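Local coordinates for VESB protease (PDB 4LK4), which probably acts as a secreted trypsin-like serine endopeptidase of the S1 family, with an Ig-like domain following the protease domain, at residues I89-L93 against F237-I241; A138-I142 against T152-V158. The protein carries 1 engineered substitution. One frame throughout, in Å; residues are numbered along the deposited sequence.

Contact 1: residues I89-L93 against F237-I241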
ATOM      1  N   ILE A  89      -0.313   8.659   0.228  1.00 45.33           N
ATOM      2  CA  ILE A  89      -0.312   7.319  -0.283  1.00 44.72           C
ATOM      3  C   ILE A  89       1.097   6.966  -0.803  1.00 44.45           C
ATOM      4  O   ILE A  89       1.713   7.747  -1.515  1.00 44.74           O
ATOM      5  CB  ILE A  89      -1.402   7.160  -1.354  1.00 45.68           C
ATOM      6  CG1 ILE A  89      -2.777   7.190  -0.658  1.00 48.31           C
ATOM      7  CG2 ILE A  89      -1.277   5.809  -2.064  1.00 45.01           C
ATOM      8  CD1 ILE A  89      -3.984   7.157  -1.580  1.00 48.28           C
ATOM      9  N   TYR A  90       1.612   5.809  -0.388  1.00 43.25           N
ATOM     10  CA  TYR A  90       2.848   5.271  -0.937  1.00 44.99           C
ATOM     11  C   TYR A  90       2.508   3.982  -1.659  1.00 44.81           C
ATOM     12  O   TYR A  90       1.971   3.067  -1.055  1.00 45.86           O
ATOM     13  CB  TYR A  90       3.895   5.026   0.166  1.00 44.88           C
ATOM     14  CG  TYR A  90       4.077   6.249   1.007  1.00 46.16           C
ATOM     15  CD1 TYR A  90       3.294   6.481   2.116  1.00 46.47           C
ATOM     16  CD2 TYR A  90       4.983   7.205   0.657  1.00 47.31           C
ATOM     17  CE1 TYR A  90       3.427   7.641   2.861  1.00 47.47           C
ATOM     18  CE2 TYR A  90       5.152   8.341   1.410  1.00 48.92           C
ATOM     19  CZ  TYR A  90       4.360   8.569   2.506  1.00 48.93           C
ATOM     20  OH  TYR A  90       4.534   9.749   3.228  1.00 50.55           O
ATOM     21  N   ARG A  91       2.776   3.918  -2.954  1.00 45.20           N
ATOM     22  CA  ARG A  91       2.600   2.675  -3.687  1.00 45.33           C
ATOM     23  C   ARG A  91       3.940   2.085  -4.023  1.00 45.22           C
ATOM     24  O   ARG A  91       4.920   2.803  -4.130  1.00 46.68           O
ATOM     25  CB  ARG A  91       1.861   2.945  -4.981  1.00 47.51           C
ATOM     26  CG  ARG A  91       0.492   3.571  -4.794  1.00 48.03           C
ATOM     27  CD  ARG A  91       0.064   4.203  -6.107  1.00 51.80           C
ATOM     28  NE  ARG A  91      -0.925   3.389  -6.772  1.00 54.93           N
ATOM     29  CZ  ARG A  91      -1.121   3.310  -8.085  1.00 56.77           C
ATOM     30  NH1 ARG A  91      -0.359   3.969  -8.956  1.00 56.80           N
ATOM     31  NH2 ARG A  91      -2.104   2.523  -8.526  1.00 57.27           N
ATOM     32  N   HIS A  92       4.005   0.781  -4.235  1.00 44.37           N
ATOM     33  CA  HIS A  92       5.272   0.196  -4.616  1.00 44.37           C
ATOM     34  C   HIS A  92       5.710   0.797  -5.933  1.00 45.31           C
ATOM     35  O   HIS A  92       4.929   0.894  -6.856  1.00 45.35           O
ATOM     36  CB  HIS A  92       5.180  -1.305  -4.742  1.00 43.65           C
ATOM     37  CG  HIS A  92       6.492  -1.983  -4.533  1.00 44.55           C
ATOM     38  ND1 HIS A  92       7.450  -2.047  -5.516  1.00 46.28           N
ATOM     39  CD2 HIS A  92       7.030  -2.582  -3.445  1.00 45.06           C
ATOM     40  CE1 HIS A  92       8.515  -2.675  -5.057  1.00 46.83           C
ATOM     41  NE2 HIS A  92       8.288  -3.010  -3.801  1.00 46.50           N
ATOM     42  N   LEU A  93       6.959   1.221  -6.026  1.00 47.43           N
ATOM     43  CA  LEU A  93       7.432   1.897  -7.225  1.00 48.68           C
ATOM     44  C   LEU A  93       7.653   0.930  -8.400  1.00 50.14           C
ATOM     45  O   LEU A  93       7.781   1.374  -9.548  1.00 51.01           O
ATOM     46  CB  LEU A  93       8.683   2.711  -6.913  1.00 50.07           C
ATOM     47  CG  LEU A  93       8.409   3.941  -6.030  1.00 49.98           C
ATOM     48  CD1 LEU A  93       9.710   4.688  -5.803  1.00 51.19           C
ATOM     49  CD2 LEU A  93       7.393   4.884  -6.664  1.00 50.18           C
ATOM     50  N   PHE A 237       7.190  -8.647   1.661  1.00 47.17           N
ATOM     51  CA  PHE A 237       7.174  -7.182   1.622  1.00 46.43           C
ATOM     52  C   PHE A 237       7.423  -6.461   2.960  1.00 47.76           C
ATOM     53  O   PHE A 237       7.275  -5.239   3.036  1.00 48.87           O
ATOM     54  CB  PHE A 237       5.869  -6.681   0.950  1.00 44.89           C
ATOM     55  CG  PHE A 237       5.915  -6.706  -0.573  1.00 43.92           C
ATOM     56  CD1 PHE A 237       6.905  -6.032  -1.264  1.00 43.94           C
ATOM     57  CD2 PHE A 237       4.975  -7.417  -1.300  1.00 42.64           C
ATOM     58  CE1 PHE A 237       6.947  -6.063  -2.654  1.00 44.60           C
ATOM     59  CE2 PHE A 237       5.017  -7.477  -2.669  1.00 42.24           C
ATOM     60  CZ  PHE A 237       6.004  -6.789  -3.356  1.00 44.79           C
ATOM     61  N   ARG A 238       7.854  -7.186   3.990  1.00 48.14           N
ATOM     62  CA  ARG A 238       8.029  -6.599   5.314  1.00 48.75           C
ATOM     63  C   ARG A 238       8.962  -5.391   5.327  1.00 51.30           C
ATOM     64  O   ARG A 238       8.643  -4.379   5.965  1.00 52.62           O
ATOM     65  CB  ARG A 238       8.507  -7.664   6.288  1.00 49.79           C
ATOM     66  CG  ARG A 238       7.494  -8.785   6.510  1.00 49.84           C
ATOM     67  CD  ARG A 238       6.184  -8.234   7.014  1.00 50.20           C
ATOM     68  NE  ARG A 238       6.425  -7.341   8.137  1.00 52.18           N
ATOM     69  CZ  ARG A 238       6.518  -7.727   9.409  1.00 53.66           C
ATOM     70  NH1 ARG A 238       6.355  -8.992   9.745  1.00 54.35           N
ATOM     71  NH2 ARG A 238       6.770  -6.827  10.349  1.00 54.26           N
ATOM     72  N   ASP A 239      10.094  -5.478   4.622  1.00 51.68           N
ATOM     73  CA  ASP A 239      11.015  -4.357   4.556  1.00 53.27           C
ATOM     74  C   ASP A 239      10.415  -3.180   3.829  1.00 50.67           C
ATOM     75  O   ASP A 239      10.639  -2.021   4.226  1.00 50.61           O
ATOM     76  CB  ASP A 239      12.337  -4.735   3.869  1.00 57.16           C
ATOM     77  CG  ASP A 239      13.167  -5.702   4.692  1.00 60.47           C
ATOM     78  OD1 ASP A 239      12.847  -5.945   5.875  1.00 62.84           O
ATOM     79  OD2 ASP A 239      14.130  -6.233   4.139  1.00 64.87           O
ATOM     80  N   TRP A 240       9.685  -3.449   2.749  1.00 46.60           N
ATOM     81  CA  TRP A 240       9.100  -2.340   2.004  1.00 44.79           C
ATOM     82  C   TRP A 240       8.091  -1.616   2.895  1.00 44.34           C
ATOM     83  O   TRP A 240       8.030  -0.380   2.924  1.00 43.98           O
ATOM     84  CB  TRP A 240       8.479  -2.816   0.691  1.00 43.97           C
ATOM     85  CG  TRP A 240       7.915  -1.697  -0.090  1.00 43.84           C
ATOM     86  CD1 TRP A 240       8.570  -0.936  -1.018  1.00 44.91           C
ATOM     87  CD2 TRP A 240       6.592  -1.166   0.012  1.00 42.60           C
ATOM     88  NE1 TRP A 240       7.724   0.028  -1.512  1.00 44.75           N
ATOM     89  CE2 TRP A 240       6.507  -0.087  -0.888  1.00 42.98           C
ATOM     90  CE3 TRP A 240       5.470  -1.484   0.798  1.00 42.06           C
ATOM     91  CZ2 TRP A 240       5.352   0.668  -1.037  1.00 42.03           C
ATOM     92  CZ3 TRP A 240       4.337  -0.731   0.652  1.00 41.02           C
ATOM     93  CH2 TRP A 240       4.289   0.340  -0.262  1.00 41.78           C
ATOM     94  N   ILE A 241       7.344  -2.399   3.669  1.00 43.26           N
ATOM     95  CA  ILE A 241       6.332  -1.853   4.565  1.00 43.35           C
ATOM     96  C   ILE A 241       6.979  -1.036   5.668  1.00 44.69           C
ATOM     97  O   ILE A 241       6.539   0.050   5.975  1.00 44.92           O
ATOM     98  CB  ILE A 241       5.467  -2.972   5.190  1.00 42.53           C
ATOM     99  CG1 ILE A 241       4.622  -3.609   4.091  1.00 41.54           C
ATOM    100  CG2 ILE A 241       4.548  -2.421   6.286  1.00 42.62           C
ATOM    101  CD1 ILE A 241       4.106  -4.978   4.425  1.00 41.44           C
TER
HETATM  102  O   HOH W   1       9.050   0.935  -4.043  1.00 40.73           O

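Contact 2: residues A138-I142 against T152-V158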
ATOM      1  N   ALA A 138     -11.181 -11.339   4.633  1.00 39.74           N
ATOM      2  CA  ALA A 138     -12.263 -10.528   5.174  1.00 40.61           C
ATOM      3  C   ALA A 138     -12.470  -9.286   4.332  1.00 39.99           C
ATOM      4  O   ALA A 138     -11.523  -8.704   3.821  1.00 40.52           O
ATOM      5  CB  ALA A 138     -11.994 -10.156   6.622  1.00 41.02           C
ATOM      6  N   GLY A 139     -13.727  -8.903   4.174  1.00 40.19           N
ATOM      7  CA  GLY A 139     -14.060  -7.696   3.457  1.00 39.50           C
ATOM      8  C   GLY A 139     -15.521  -7.672   3.095  1.00 40.13           C
ATOM      9  O   GLY A 139     -16.261  -8.617   3.409  1.00 40.98           O
ATOM     10  N   TRP A 140     -15.913  -6.617   2.382  1.00 39.65           N
ATOM     11  CA  TRP A 140     -17.305  -6.399   2.015  1.00 40.37           C
ATOM     12  C   TRP A 140     -17.730  -7.064   0.676  1.00 41.54           C
ATOM     13  O   TRP A 140     -18.936  -7.400   0.454  1.00 42.43           O
ATOM     14  CB  TRP A 140     -17.634  -4.917   2.095  1.00 39.07           C
ATOM     15  CG  TRP A 140     -17.693  -4.423   3.542  1.00 38.89           C
ATOM     16  CD1 TRP A 140     -18.816  -4.298   4.334  1.00 38.77           C
ATOM     17  CD2 TRP A 140     -16.598  -3.963   4.339  1.00 38.06           C
ATOM     18  NE1 TRP A 140     -18.464  -3.824   5.577  1.00 39.02           N
ATOM     19  CE2 TRP A 140     -17.114  -3.606   5.602  1.00 38.46           C
ATOM     20  CE3 TRP A 140     -15.220  -3.848   4.119  1.00 37.76           C
ATOM     21  CZ2 TRP A 140     -16.304  -3.130   6.638  1.00 39.47           C
ATOM     22  CZ3 TRP A 140     -14.410  -3.365   5.165  1.00 37.96           C
ATOM     23  CH2 TRP A 140     -14.956  -3.012   6.396  1.00 38.06           C
ATOM     24  N   GLY A 141     -16.771  -7.400  -0.158  1.00 58.40           N
ATOM     25  CA  GLY A 141     -17.123  -8.053  -1.436  1.00 60.88           C
ATOM     26  C   GLY A 141     -17.516  -9.537  -1.464  1.00 60.95           C
ATOM     27  O   GLY A 141     -17.884 -10.046  -2.536  1.00 64.61           O
ATOM     28  N   ILE A 142     -17.427 -10.262  -0.345  1.00 57.36           N
ATOM     29  CA  ILE A 142     -17.295 -11.724  -0.443  1.00 56.72           C
ATOM     30  C   ILE A 142     -18.577 -12.424  -0.912  1.00 58.08           C
ATOM     31  O   ILE A 142     -19.644 -12.151  -0.401  1.00 57.71           O
ATOM     32  CB  ILE A 142     -16.717 -12.327   0.842  1.00 55.33           C
ATOM     33  CG1 ILE A 142     -15.336 -11.681   1.089  1.00 54.03           C
ATOM     34  CG2 ILE A 142     -16.600 -13.847   0.712  1.00 55.75           C
ATOM     35  CD1 ILE A 142     -14.700 -12.012   2.413  1.00 53.12           C
ATOM     36  N   THR A 152     -23.366  -5.878   0.339  1.00 48.96           N
ATOM     37  CA  THR A 152     -23.905  -5.687   1.675  1.00 48.28           C
ATOM     38  C   THR A 152     -23.074  -4.776   2.557  1.00 46.22           C
ATOM     39  O   THR A 152     -21.865  -4.775   2.453  1.00 46.07           O
ATOM     40  CB  THR A 152     -24.006  -7.077   2.313  1.00 49.38           C
ATOM     41  OG1 THR A 152     -25.264  -7.610   1.926  1.00 52.90           O
ATOM     42  CG2 THR A 152     -23.929  -7.096   3.756  1.00 48.93           C
ATOM     43  N   PRO A 153     -23.711  -4.082   3.511  1.00 45.25           N
ATOM     44  CA  PRO A 153     -22.934  -3.165   4.320  1.00 44.26           C
ATOM     45  C   PRO A 153     -22.151  -3.822   5.438  1.00 43.85           C
ATOM     46  O   PRO A 153     -21.427  -3.145   6.154  1.00 43.98           O
ATOM     47  CB  PRO A 153     -23.993  -2.197   4.859  1.00 44.97           C
ATOM     48  CG  PRO A 153     -25.248  -2.972   4.863  1.00 45.83           C
ATOM     49  CD  PRO A 153     -25.141  -4.058   3.854  1.00 45.99           C
ATOM     50  N   ILE A 154     -22.280  -5.130   5.562  1.00 43.65           N
ATOM     51  CA  ILE A 154     -21.743  -5.896   6.688  1.00 44.19           C
ATOM     52  C   ILE A 154     -20.449  -6.621   6.273  1.00 43.26           C
ATOM     53  O   ILE A 154     -20.373  -7.294   5.224  1.00 42.47           O
ATOM     54  CB  ILE A 154     -22.782  -6.940   7.161  1.00 45.80           C
ATOM     55  CG1 ILE A 154     -24.137  -6.280   7.428  1.00 46.91           C
ATOM     56  CG2 ILE A 154     -22.318  -7.741   8.386  1.00 47.36           C
ATOM     57  CD1 ILE A 154     -24.266  -5.610   8.771  1.00 48.47           C
ATOM     58  N   LEU A 155     -19.444  -6.501   7.122  1.00 43.51           N
ATOM     59  CA  LEU A 155     -18.178  -7.179   6.898  1.00 43.12           C
ATOM     60  C   LEU A 155     -18.382  -8.690   6.798  1.00 43.68           C
ATOM     61  O   LEU A 155     -18.996  -9.298   7.653  1.00 44.77           O
ATOM     62  CB  LEU A 155     -17.209  -6.822   8.030  1.00 44.01           C
ATOM     63  CG  LEU A 155     -15.823  -7.453   7.999  1.00 43.74           C
ATOM     64  CD1 LEU A 155     -15.035  -6.964   6.789  1.00 42.78           C
ATOM     65  CD2 LEU A 155     -15.091  -7.155   9.292  1.00 45.54           C
ATOM     66  N   GLN A 156     -17.907  -9.269   5.709  1.00 43.62           N
ATOM     67  CA  GLN A 156     -17.925 -10.704   5.511  1.00 44.87           C
ATOM     68  C   GLN A 156     -16.545 -11.350   5.730  1.00 44.70           C
ATOM     69  O   GLN A 156     -15.497 -10.701   5.623  1.00 43.70           O
ATOM     70  CB  GLN A 156     -18.309 -11.028   4.088  1.00 45.67           C
ATOM     71  CG  GLN A 156     -19.572 -10.381   3.556  1.00 46.86           C
ATOM     72  CD  GLN A 156     -20.760 -10.998   4.197  1.00 49.17           C
ATOM     73  OE1 GLN A 156     -21.035 -12.193   4.026  1.00 51.20           O
ATOM     74  NE2 GLN A 156     -21.412 -10.231   5.035  1.00 50.21           N
ATOM     75  N   GLU A 157     -16.555 -12.650   6.004  1.00 45.92           N
ATOM     76  CA  GLU A 157     -15.343 -13.437   6.035  1.00 46.10           C
ATOM     77  C   GLU A 157     -15.574 -14.758   5.315  1.00 47.28           C
ATOM     78  O   GLU A 157     -16.705 -15.149   5.102  1.00 48.91           O
ATOM     79  CB  GLU A 157     -14.843 -13.644   7.470  1.00 47.13           C
ATOM     80  CG  GLU A 157     -15.882 -14.129   8.473  1.00 49.63           C
ATOM     81  CD  GLU A 157     -15.292 -14.509   9.826  1.00 51.68           C
ATOM     82  OE1 GLU A 157     -14.057 -14.631   9.907  1.00 51.83           O
ATOM     83  OE2 GLU A 157     -16.039 -14.698  10.814  1.00 54.19           O
ATOM     84  N   VAL A 158     -14.505 -15.413   4.894  1.00 47.22           N
ATOM     85  CA  VAL A 158     -14.594 -16.737   4.298  1.00 48.95           C
ATOM     86  C   VAL A 158     -13.249 -17.452   4.400  1.00 49.21           C
ATOM     87  O   VAL A 158     -12.179 -16.822   4.402  1.00 48.24           O
ATOM     88  CB  VAL A 158     -15.041 -16.648   2.830  1.00 49.58           C
ATOM     89  CG1 VAL A 158     -14.011 -15.912   1.992  1.00 48.53           C
ATOM     90  CG2 VAL A 158     -15.352 -18.029   2.246  1.00 51.98           C
TER

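Contact 1: residues I89-L93 against F237-I241
Tyr-90 reaches Trp-240 through its backbone: the carbonyl O lies at the indole edge, close to the ring plane, 3.7 Å from Trp-240 CH2. Its side chain starts out toward the helix but turns off, and its OH is bonded to Glu-108 and to the backbone N of Tyr-250. Arg-91 likewise offers main chain, its C atom standing 3.6 Å from Trp-240 CZ2, while the guanidinium group points off to a salt bridge with Asp-59.

At His-92, past the end of strand 82-91, side-chain packing takes over. The imidazole forms an offset stack on the five-membered ring of Trp-240, with ring centroids 4.1 Å apart and planes inclined by 28°. The overlap is uneven: His-92 CD2 does the touching, 3.3 Å from Trp-240 CD1. Trp-240 has CG anti to its backbone N (chi1 -178°), extending the indole from the helix toward His-92. Phe-237 completes an aromatic cluster, its CE1 3.5 Å from His-92 NE2; these two planes meet at 62°, neither stacked nor edge-to-face. His-92 ND1 takes a hydrogen bond from Ser-94 N, which restrains rotation of the imidazole.

Leu-93 contributes its backbone N-H, donated to a water at 2.9 Å from Leu-93 N. The same water accepts from Trp-240 NE1 at 3.0 Å, and sits over the imidazole face of His-92.

No direct hydrogen bond crosses this interface, so the C-terminal helix of the protease domain is held to the strand end by aromatic packing and one bridging water. With ND1 used as an acceptor, a neutral His-92 would probably carry its proton on NE2, which lies between the rings of Phe-237 and Trp-240, and the water satisfies the indole N-H.

Contact 2: residues A138-I142 against T152-V158
Leu-155 sets a methyl squarely on Trp-140: CD1 lies 3.8 Å from the centroid of the six-membered ring and only 4° off its normal, a CH-pi contact. CG of Leu-155 is anti to the backbone N (chi1 179°), which carries the branch over the indole and brings CD1 to 3.5 Å from Gly-139 N as well. The indole edge faces the bend at 152-154. There Trp-140 NE1 makes a weak bond to Pro-153 O, 3.1 Å long and bent to 126°; NE1 also bonds to Tyr-73 O.

Beside the ring, Gly-139 and Gln-156 form an antiparallel hydrogen-bonded pair. Gly-139 N donates to Gln-156 O at 2.9 Å, and Gln-156 N donates back to Gly-139 O. Further along, the chain has turned back at Gly-141, and Ile-142 packs on the strand with its CG2 3.6 Å from Val-158 CG1 and its CB 3.8 Å from Gln-156 CB.

A second shell holds these groups in place. The Gln-156 chain bends at chi2, folding NE2 back onto Ile-154 O, 3.1 Å away in a nearly straight bond; Asn-16 OD1 is its other partner. Asp-198 OD2 accepts from the backbone N of Trp-140.

The segments flank residues 144-150, which are not modelled and probably mobile, consistent with the autolysis loop of trypsin-like proteases. Two backbone bonds and apolar packing join the two chains directly, with side-chain bonds from Gln-156 and Asp-198 bracing them, while the indole N-H is shared between Tyr-73 O and, weakly, Pro-153 O.

In the fold
The centres of contact 1 and contact 2 are 25 Å apart and their nearest atoms about 16 Å, without touching. In chain order, 138-142 and 152-158 fall between 89-93 and 237-241, so contact 2 is nested within the loop that contact 1 closes. They share no strand: 82-91 belongs to the closed six-stranded barrel, whereas 134-139 and 156-162 are neighbours in the seven-stranded sheet, the two halves of the chymotrypsin-type double barrel. Contact 1 thus ties the closing helix 238-243 to the first barrel, just before strand 248-258 opens the Ig-like domain. Contact 2 is an antiparallel pairing of neighbouring strands, joined by a long loop, within the second.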